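Enoyl-CoA hydratase/isomerase (Mycobacterium avium, PDB 3P5M) probably catalyses the hydration or isomerisation of enoyl-CoA thioesters, as a member of the crotonase family. Local coordinates at residues V117-A120 and P121-F125; L134-G138 and G139-L143; E161-S164 and A165-F169; A208-A211 and A212-E216. All blocks are in the same frame, centred on the assembly; numbering follows the deposited sequence.

Contact 1 of 4, residues V117-A120 and P121-F125; sequences VVAA and PASYF
Phe125 turns the far end of its ring, atom CZ, back toward the strand that precedes it, where it meets two small apolar groups. Ala119 CB lies 4.2 Å from Phe125 CZ, at the ring edge and near the ring plane. Val117 CG1 reaches the same Phe125 CZ at 4.2 Å and stands obliquely to the ring; the side chains of Val117 and Phe125 reach toward each other from opposite directions. Val117 points CG1 there by setting it anti to the backbone N (chi1 172°). The chain doubles back through a type I beta turn from Ala120 to Ser123, which carries it from strand 116-119 of the large sheet to strand 124-126 of the small one, the two sheets of a crotonase-type core. Ala120 O is gripped twice. Ser123 N donates to Ala120 O over 2.8 Å, from above the carbonyl plane. Ser123 OG gives its main bond to Ala120 O, in that plane and on a lone pair, at an unusually short modelled 2.5 Å. With chi1 at 69°, OG sits between the N and the carbonyl carbon of Ser123, which brings it back to Ala120 O, and it also packs 3.3 Å from Ala119 CB. Val99 O is a weak second acceptor for the same hydroxyl. At the outer corner, Pro121 packs against Ala122 of the second subunit.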
loop_
_atom_site.group_PDB
_atom_site.type_symbol
_atom_site.label_atom_id
_atom_site.label_comp_id
_atom_site.label_asym_id
_atom_site.label_seq_id
_atom_site.Cartn_x
_atom_site.Cartn_y
_atom_site.Cartn_z
ATOM N N VAL B 117 16.414 9.696 -9.984
ATOM C CA VAL B 117 15.506 10.859 -10.074
ATOM C C VAL B 117 15.027 11.138 -8.662
ATOM O O VAL B 117 14.559 10.224 -7.979
ATOM C CB VAL B 117 14.278 10.573 -10.976
ATOM C CG1 VAL B 117 13.242 11.734 -10.901
ATOM C CG2 VAL B 117 14.742 10.306 -12.445
ATOM N N VAL B 118 15.174 12.385 -8.225
ATOM C CA VAL B 118 14.713 12.825 -6.904
ATOM C C VAL B 118 13.552 13.788 -7.145
ATOM O O VAL B 118 13.728 14.899 -7.679
ATOM C CB VAL B 118 15.857 13.512 -6.072
ATOM C CG1 VAL B 118 15.342 13.895 -4.686
ATOM C CG2 VAL B 118 17.119 12.594 -5.923
ATOM N N ALA B 119 12.363 13.332 -6.806
ATOM C CA ALA B 119 11.147 14.033 -7.181
ATOM C C ALA B 119 10.576 14.782 -5.982
ATOM O O ALA B 119 10.459 14.213 -4.887
ATOM C CB ALA B 119 10.100 13.030 -7.757
ATOM N N ALA B 120 10.248 16.062 -6.203
ATOM C CA ALA B 120 9.556 16.891 -5.212
ATOM C C ALA B 120 8.127 16.396 -5.077
ATOM O O ALA B 120 7.564 15.867 -6.081
ATOM C CB ALA B 120 9.589 18.367 -5.667
ATOM N N PRO B 121 7.514 16.579 -3.888
ATOM C CA PRO B 121 6.146 16.060 -3.576
ATOM C C PRO B 121 5.066 16.482 -4.555
ATOM O O PRO B 121 4.199 15.650 -4.937
ATOM C CB PRO B 121 5.823 16.613 -2.170
ATOM C CG PRO B 121 7.069 17.246 -1.664
ATOM C CD PRO B 121 8.176 17.163 -2.697
ATOM N N ALA B 122 5.122 17.736 -4.988
ATOM C CA ALA B 122 4.135 18.241 -5.948
ATOM C C ALA B 122 4.561 18.006 -7.407
ATOM O O ALA B 122 3.920 18.524 -8.347
ATOM C CB ALA B 122 3.859 19.738 -5.677
ATOM N N SER B 123 5.624 17.232 -7.618
ATOM C CA SER B 123 6.095 16.998 -9.012
ATOM C C SER B 123 5.229 15.934 -9.693
ATOM O O SER B 123 4.471 15.250 -9.014
ATOM C CB SER B 123 7.592 16.719 -9.108
ATOM O OG SER B 123 7.963 15.464 -8.561
ATOM N N TYR B 124 5.229 15.909 -11.030
ATOM C CA TYR B 124 4.501 14.877 -11.785
ATOM C C TYR B 124 5.098 14.613 -13.167
ATOM O O TYR B 124 5.859 15.436 -13.716
ATOM C CB TYR B 124 3.015 15.239 -11.934
ATOM C CG TYR B 124 2.745 16.492 -12.713
ATOM C CD1 TYR B 124 2.483 16.434 -14.088
ATOM C CD2 TYR B 124 2.737 17.739 -12.092
ATOM C CE1 TYR B 124 2.197 17.576 -14.816
ATOM C CE2 TYR B 124 2.447 18.915 -12.820
ATOM C CZ TYR B 124 2.179 18.810 -14.166
ATOM O OH TYR B 124 1.895 19.920 -14.882
ATOM N N PHE B 125 4.698 13.473 -13.726
ATOM C CA PHE B 125 5.276 12.907 -14.947
ATOM C C PHE B 125 4.103 12.628 -15.855
ATOM O O PHE B 125 3.088 12.046 -15.433
ATOM C CB PHE B 125 6.052 11.638 -14.588
ATOM C CG PHE B 125 7.167 11.883 -13.599
ATOM C CD1 PHE B 125 8.481 12.107 -14.038
ATOM C CD2 PHE B 125 6.903 11.955 -12.255
ATOM C CE1 PHE B 125 9.501 12.374 -13.133
ATOM C CE2 PHE B 125 7.898 12.223 -11.340
ATOM C CZ PHE B 125 9.213 12.427 -11.774
#

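Contact 2 of 4, residues L134-G138 and G139-L143; sequences LMPDG and GASAL
The flat peptide carbonyl of Asp137 carries Ala140 N above one face: the 3.1 Å bond from Ala140 N to Asp137 O comes in 56° out of the carbonyl plane, with a nearly straight N-H...O. Ala140 CB follows, 3.4 Å from Asp137 O. The puckered pyrrolidine ring of Pro136 offers its CB corner, which lies 4.1 Å from Ala140 CB and 3.9 Å from Ser141 OG. The Asp137-Ala140 bond closes a type I' beta turn with Gly138 and Gly139 at its corners. The Pro-Asp-Gly-Gly run resembles the glycine-rich loop that, in crotonase relatives, leads into a helix near the active site, and probably corresponds to it. Both glycines have positive phi (78° at Gly138, 92° at Gly139), as the two corners of a type I' turn require. The turn delivers the chain directly to helix 140-143, with Gly139 as N-cap residue. Glu224 of helix 217-231 braces this junction, its OE1 taking Gly139 N and its OE2 bonding Ser141 OG. Ser141 holds OG beside its own N (chi1 -50°), on the side where Pro136 CB lies. Asp137 O accepts a second bond, from Ser109 OG of helix 106-113. Thr205 of the third subunit packs on Pro136, and Ala208 of the same subunit packs on Ser141. Within the first helical turn, Gly139 O accepts both Ala142 N at 3.1 Å and Leu143 N at 3.0 Å.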
loop_
_atom_site.group_PDB
_atom_site.type_symbol
_atom_site.label_atom_id
_atom_site.label_comp_id
_atom_site.label_asym_id
_atom_site.label_seq_id
_atom_site.Cartn_x
_atom_site.Cartn_y
_atom_site.Cartn_z
ATOM N N LEU B 134 -0.021 13.991 -30.981
ATOM C CA LEU B 134 1.347 13.531 -31.190
ATOM C C LEU B 134 1.645 12.350 -30.260
ATOM O O LEU B 134 0.862 12.048 -29.374
ATOM C CB LEU B 134 2.340 14.667 -30.944
ATOM C CG LEU B 134 2.221 15.893 -31.855
ATOM C CD1 LEU B 134 3.371 16.870 -31.597
ATOM C CD2 LEU B 134 2.204 15.475 -33.349
ATOM N N MET B 135 2.782 11.701 -30.470
ATOM C CA MET B 135 3.134 10.463 -29.785
ATOM C C MET B 135 4.362 10.718 -28.904
ATOM O O MET B 135 4.986 11.791 -29.021
ATOM C CB MET B 135 3.466 9.382 -30.823
ATOM C CG MET B 135 4.853 9.578 -31.437
ATOM S SD MET B 135 5.275 8.329 -32.642
ATOM C CE MET B 135 5.445 6.900 -31.608
ATOM N N PRO B 136 4.710 9.753 -28.009
ATOM C CA PRO B 136 5.848 9.957 -27.101
ATOM C C PRO B 136 7.135 10.091 -27.911
ATOM O O PRO B 136 7.197 9.582 -29.029
ATOM C CB PRO B 136 5.848 8.688 -26.249
ATOM C CG PRO B 136 4.369 8.307 -26.188
ATOM C CD PRO B 136 3.871 8.606 -27.586
ATOM N N ASP B 137 8.121 10.808 -27.366
ATOM C CA ASP B 137 9.441 10.968 -28.018
ATOM C C ASP B 137 10.610 10.824 -27.023
ATOM O O ASP B 137 10.406 10.505 -25.836
ATOM C CB ASP B 137 9.536 12.325 -28.711
ATOM C CG ASP B 137 9.430 13.478 -27.739
ATOM O OD1 ASP B 137 9.545 13.276 -26.498
ATOM O OD2 ASP B 137 9.228 14.602 -28.214
ATOM N N GLY B 138 11.832 11.072 -27.508
ATOM C CA GLY B 138 13.022 10.942 -26.681
ATOM C C GLY B 138 13.437 9.503 -26.505
ATOM O O GLY B 138 14.530 9.240 -26.024
ATOM N N GLY B 139 12.583 8.569 -26.913
ATOM C CA GLY B 139 12.750 7.163 -26.603
ATOM C C GLY B 139 12.003 6.804 -25.304
ATOM O O GLY B 139 12.250 5.748 -24.732
ATOM N N ALA B 140 11.087 7.665 -24.848
ATOM C CA ALA B 140 10.145 7.304 -23.768
ATOM C C ALA B 140 9.511 5.896 -23.939
ATOM O O ALA B 140 9.305 5.162 -22.949
ATOM C CB ALA B 140 9.027 8.374 -23.629
ATOM N N SER B 141 9.216 5.501 -25.182
ATOM C CA SER B 141 8.479 4.229 -25.385
ATOM C C SER B 141 9.331 3.025 -24.999
ATOM O O SER B 141 8.802 2.000 -24.623
ATOM C CB SER B 141 7.978 4.065 -26.825
ATOM O OG SER B 141 7.296 5.233 -27.256
ATOM N N ALA B 142 10.649 3.158 -25.104
ATOM C CA ALA B 142 11.573 2.099 -24.661
ATOM C C ALA B 142 11.946 2.253 -23.205
ATOM O O ALA B 142 12.137 1.240 -22.533
ATOM C CB ALA B 142 12.849 2.097 -25.513
ATOM N N LEU B 143 12.040 3.486 -22.700
ATOM C CA LEU B 143 12.430 3.699 -21.292
ATOM C C LEU B 143 11.351 3.252 -20.318
ATOM O O LEU B 143 11.602 2.451 -19.434
ATOM C CB LEU B 143 12.762 5.175 -20.984
ATOM C CG LEU B 143 13.942 5.842 -21.718
ATOM C CD1 LEU B 143 13.937 7.342 -21.491
ATOM C CD2 LEU B 143 15.229 5.249 -21.182
#

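Contact 3 of 4, residues E161-S164 and A165-F169; sequences EKIS and AATAF
Ile163 and Thr167 make the tight apolar part of the contact, their side chains crossing at about a right angle where Ile163 CG2 and Thr167 CG2 meet at 3.7 Å. Ile163 CG2 also lies 4.2 Å from Ala168 CB, and both Ile163 and Ala168 are buried. Beside this patch the first helical turn is fastened by Ala168 N, which donates to Ser164 O over 2.9 Å; the bond is nearly straight (171°) and runs almost along the C=O axis. The outer side is polar and more open, with Ser164, Ala166 and Thr167 all partly exposed. Ser164, the N-cap residue, swings OG between its N and carbonyl carbon (chi1 70°), and this points it over the helix start. There Ser164 OG and Thr167 OG1 share a hydrogen bond of 2.8 Å, one hydroxyl to the other. Ala166 CB lies 3.8 Å from Ser164 OG, and Ser179 of the second subunit packs on Ser164. The contact thus turns strand 163-164 directly into helix 165-171. The strand pairs with strand 124-126 through Ile163 and Phe125, while the helix lays Ala168 on Phe125 and Ala165 on Ile177 of strand 176-177.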
loop_
_atom_site.group_PDB
_atom_site.type_symbol
_atom_site.label_atom_id
_atom_site.label_comp_id
_atom_site.label_asym_id
_atom_site.label_seq_id
_atom_site.Cartn_x
_atom_site.Cartn_y
_atom_site.Cartn_z
ATOM N N GLU B 161 -2.628 11.068 -18.752
ATOM C CA GLU B 161 -2.882 11.425 -17.342
ATOM C C GLU B 161 -1.595 11.839 -16.676
ATOM O O GLU B 161 -0.517 11.334 -17.031
ATOM C CB GLU B 161 -3.514 10.245 -16.559
ATOM C CG GLU B 161 -4.968 10.005 -16.920
ATOM C CD GLU B 161 -5.464 8.573 -16.625
ATOM O OE1 GLU B 161 -4.755 7.777 -15.979
ATOM O OE2 GLU B 161 -6.571 8.249 -17.068
ATOM N N LYS B 162 -1.707 12.754 -15.716
ATOM C CA LYS B 162 -0.593 13.145 -14.869
ATOM C C LYS B 162 -0.354 12.022 -13.867
ATOM O O LYS B 162 -1.298 11.531 -13.242
ATOM C CB LYS B 162 -0.917 14.439 -14.097
ATOM C CG LYS B 162 -0.939 15.699 -15.002
ATOM C CD LYS B 162 -1.331 16.964 -14.214
ATOM C CE LYS B 162 -1.663 18.103 -15.185
ATOM N NZ LYS B 162 -2.206 19.272 -14.448
ATOM N N ILE B 163 0.911 11.617 -13.720
ATOM C CA ILE B 163 1.281 10.670 -12.674
ATOM C C ILE B 163 2.019 11.406 -11.572
ATOM O O ILE B 163 3.100 11.963 -11.809
ATOM C CB ILE B 163 2.193 9.558 -13.239
ATOM C CG1 ILE B 163 1.598 8.982 -14.559
ATOM C CG2 ILE B 163 2.477 8.510 -12.152
ATOM C CD1 ILE B 163 0.115 8.406 -14.427
ATOM N N SER B 164 1.474 11.367 -10.361
ATOM C CA SER B 164 2.044 12.084 -9.224
ATOM C C SER B 164 3.423 11.557 -8.894
ATOM O O SER B 164 3.763 10.411 -9.238
ATOM C CB SER B 164 1.156 11.912 -7.989
ATOM O OG SER B 164 1.241 10.573 -7.508
ATOM N N ALA B 165 4.231 12.383 -8.250
ATOM C CA ALA B 165 5.522 11.879 -7.765
ATOM C C ALA B 165 5.339 10.621 -6.918
ATOM O O ALA B 165 6.059 9.679 -7.105
ATOM C CB ALA B 165 6.262 12.929 -6.976
ATOM N N ALA B 166 4.367 10.617 -6.017
ATOM C CA ALA B 166 4.105 9.479 -5.113
ATOM C C ALA B 166 3.792 8.188 -5.898
ATOM O O ALA B 166 4.348 7.150 -5.612
ATOM C CB ALA B 166 2.922 9.803 -4.184
ATOM N N THR B 167 2.890 8.285 -6.880
ATOM C CA THR B 167 2.516 7.164 -7.741
ATOM C C THR B 167 3.699 6.671 -8.581
ATOM O O THR B 167 3.926 5.468 -8.643
ATOM C CB THR B 167 1.359 7.566 -8.647
ATOM O OG1 THR B 167 0.284 7.985 -7.824
ATOM C CG2 THR B 167 0.895 6.408 -9.559
ATOM N N ALA B 168 4.463 7.608 -9.176
ATOM C CA ALA B 168 5.660 7.270 -9.931
ATOM C C ALA B 168 6.615 6.481 -9.065
ATOM O O ALA B 168 7.143 5.464 -9.506
ATOM C CB ALA B 168 6.365 8.515 -10.496
ATOM N N PHE B 169 6.841 6.936 -7.839
ATOM C CA PHE B 169 7.677 6.145 -6.920
ATOM C C PHE B 169 7.182 4.702 -6.625
ATOM O O PHE B 169 7.996 3.732 -6.589
ATOM C CB PHE B 169 7.859 6.903 -5.612
ATOM C CG PHE B 169 8.742 6.202 -4.636
ATOM C CD1 PHE B 169 10.128 6.193 -4.826
ATOM C CD2 PHE B 169 8.196 5.554 -3.519
ATOM C CE1 PHE B 169 10.963 5.556 -3.914
ATOM C CE2 PHE B 169 9.019 4.905 -2.599
ATOM C CZ PHE B 169 10.415 4.909 -2.795
#

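Contact 4 of 4, residues A208-A211 and A212-E216; sequences ALAA and ATLAE
Thr213 and Leu209 supply the side-chain hydrogen bond, Thr213 OG1 donating to Leu209 O over 2.8 Å with the donor tilted 33° from the carbonyl plane. Thr213 chi1 of 61° places OG1 between its N and carbonyl carbon, turning it back toward the preceding turn, where Leu209 O receives it.

The backbone bonds come in two grades. Ala212 N is held only weakly, by Ala208 O at 3.1 Å and by Leu209 O at 3.2 Å. Ala210 O is gripped more firmly: Leu214 N reaches it at 2.8 Å and Thr213 N at 3.2 Å, both from the same face of its plane. The bond from Thr213 N stands steeply above that plane, whereas the one from Leu214 N is tilted only 22° from it.

Two apolar pairs complete the contact. Leu214 bends back with CG beside its N, laying Leu214 CD1 3.8 Å from Ala210 CB. Leu209 CD1 meets Thr213 CG2 at 4.2 Å, the two side chains crossing at a slant.

The fourth subunit covers this turn: its Ser154 lies against Leu209, its Pro145 against Thr213 and its Ser141 against Ala212. The i to i+3 and i to i+4 bonds converging on Ala210 O, just before Leu214 leaves helical angles, are typical of the C-terminal end of an alpha helix, here helix 199-213.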
loop_
_atom_site.group_PDB
_atom_site.type_symbol
_atom_site.label_atom_id
_atom_site.label_comp_id
_atom_site.label_asym_id
_atom_site.label_seq_id
_atom_site.Cartn_x
_atom_site.Cartn_y
_atom_site.Cartn_z
ATOM N N ALA B 208 26.742 -2.017 -17.667
ATOM C CA ALA B 208 26.104 -3.334 -17.569
ATOM C C ALA B 208 24.591 -3.179 -17.610
ATOM O O ALA B 208 23.886 -3.933 -18.277
ATOM C CB ALA B 208 26.539 -4.083 -16.293
ATOM N N LEU B 209 24.102 -2.174 -16.893
ATOM C CA LEU B 209 22.687 -1.911 -16.807
ATOM C C LEU B 209 22.079 -1.417 -18.142
ATOM O O LEU B 209 20.965 -1.813 -18.502
ATOM C CB LEU B 209 22.397 -0.989 -15.612
ATOM C CG LEU B 209 20.912 -0.836 -15.318
ATOM C CD1 LEU B 209 20.358 -2.201 -14.829
ATOM C CD2 LEU B 209 20.617 0.289 -14.263
ATOM N N ALA B 210 22.820 -0.594 -18.888
ATOM C CA ALA B 210 22.403 -0.195 -20.240
ATOM C C ALA B 210 22.324 -1.387 -21.189
ATOM O O ALA B 210 21.376 -1.494 -21.992
ATOM C CB ALA B 210 23.352 0.856 -20.824
ATOM N N ALA B 211 23.325 -2.283 -21.112
ATOM C CA ALA B 211 23.300 -3.508 -21.932
ATOM C C ALA B 211 22.071 -4.371 -21.642
ATOM O O ALA B 211 21.562 -5.082 -22.514
ATOM C CB ALA B 211 24.530 -4.332 -21.673
ATOM N N ALA B 212 21.623 -4.336 -20.399
ATOM C CA ALA B 212 20.498 -5.159 -19.983
ATOM C C ALA B 212 19.150 -4.529 -20.332
ATOM O O ALA B 212 18.167 -5.221 -20.390
ATOM C CB ALA B 212 20.571 -5.384 -18.483
ATOM N N THR B 213 19.075 -3.212 -20.507
ATOM C CA THR B 213 17.753 -2.554 -20.536
ATOM C C THR B 213 17.550 -1.671 -21.763
ATOM O O THR B 213 16.416 -1.308 -22.079
ATOM C CB THR B 213 17.549 -1.644 -19.316
ATOM O OG1 THR B 213 18.546 -0.627 -19.334
ATOM C CG2 THR B 213 17.613 -2.441 -17.978
ATOM N N LEU B 214 18.645 -1.300 -22.438
ATOM C CA LEU B 214 18.523 -0.369 -23.550
ATOM C C LEU B 214 18.729 -0.964 -24.941
ATOM O O LEU B 214 18.980 -0.226 -25.902
ATOM C CB LEU B 214 19.401 0.864 -23.337
ATOM C CG LEU B 214 19.193 1.661 -22.048
ATOM C CD1 LEU B 214 20.288 2.737 -22.012
ATOM C CD2 LEU B 214 17.818 2.300 -21.927
ATOM N N ALA B 215 18.572 -2.276 -25.088
ATOM C CA ALA B 215 18.825 -2.864 -26.397
ATOM C C ALA B 215 17.900 -2.260 -27.469
ATOM O O ALA B 215 18.316 -2.099 -28.609
ATOM C CB ALA B 215 18.717 -4.389 -26.364
ATOM N N GLU B 216 16.673 -1.891 -27.103
ATOM C CA GLU B 216 15.748 -1.348 -28.102
ATOM C C GLU B 216 15.715 0.182 -28.143
ATOM O O GLU B 216 14.903 0.735 -28.887
ATOM C CB GLU B 216 14.315 -1.917 -27.908
ATOM C CG GLU B 216 14.267 -3.455 -27.744
ATOM C CD GLU B 216 14.909 -4.150 -28.929
ATOM O OE1 GLU B 216 14.803 -3.609 -30.041
ATOM O OE2 GLU B 216 15.543 -5.200 -28.749
#

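In the fold
Contacts 1 and 3 lie on neighbouring strands of the small sheet: their centres are about 8 Å apart, Ser123 O and Ala165 N join them by a probable hydrogen bond of 3.0 Å, and both touch the second subunit. Each is partly buried and relies on a serine hydroxyl at a change of direction, a beta turn in one and a helix start in the other. Contact 2 is the most buried, built on glycines and backbone bonds. It meets contact 4 where Leu143 CD2 packs on Leu214 CD2 at 4.0 Å. Contact 4, farther from the chain centre, sets the alanine-rich last turns of helix 199-213 against neighbouring subunits, about 15 Å at nearest atoms from contact 3.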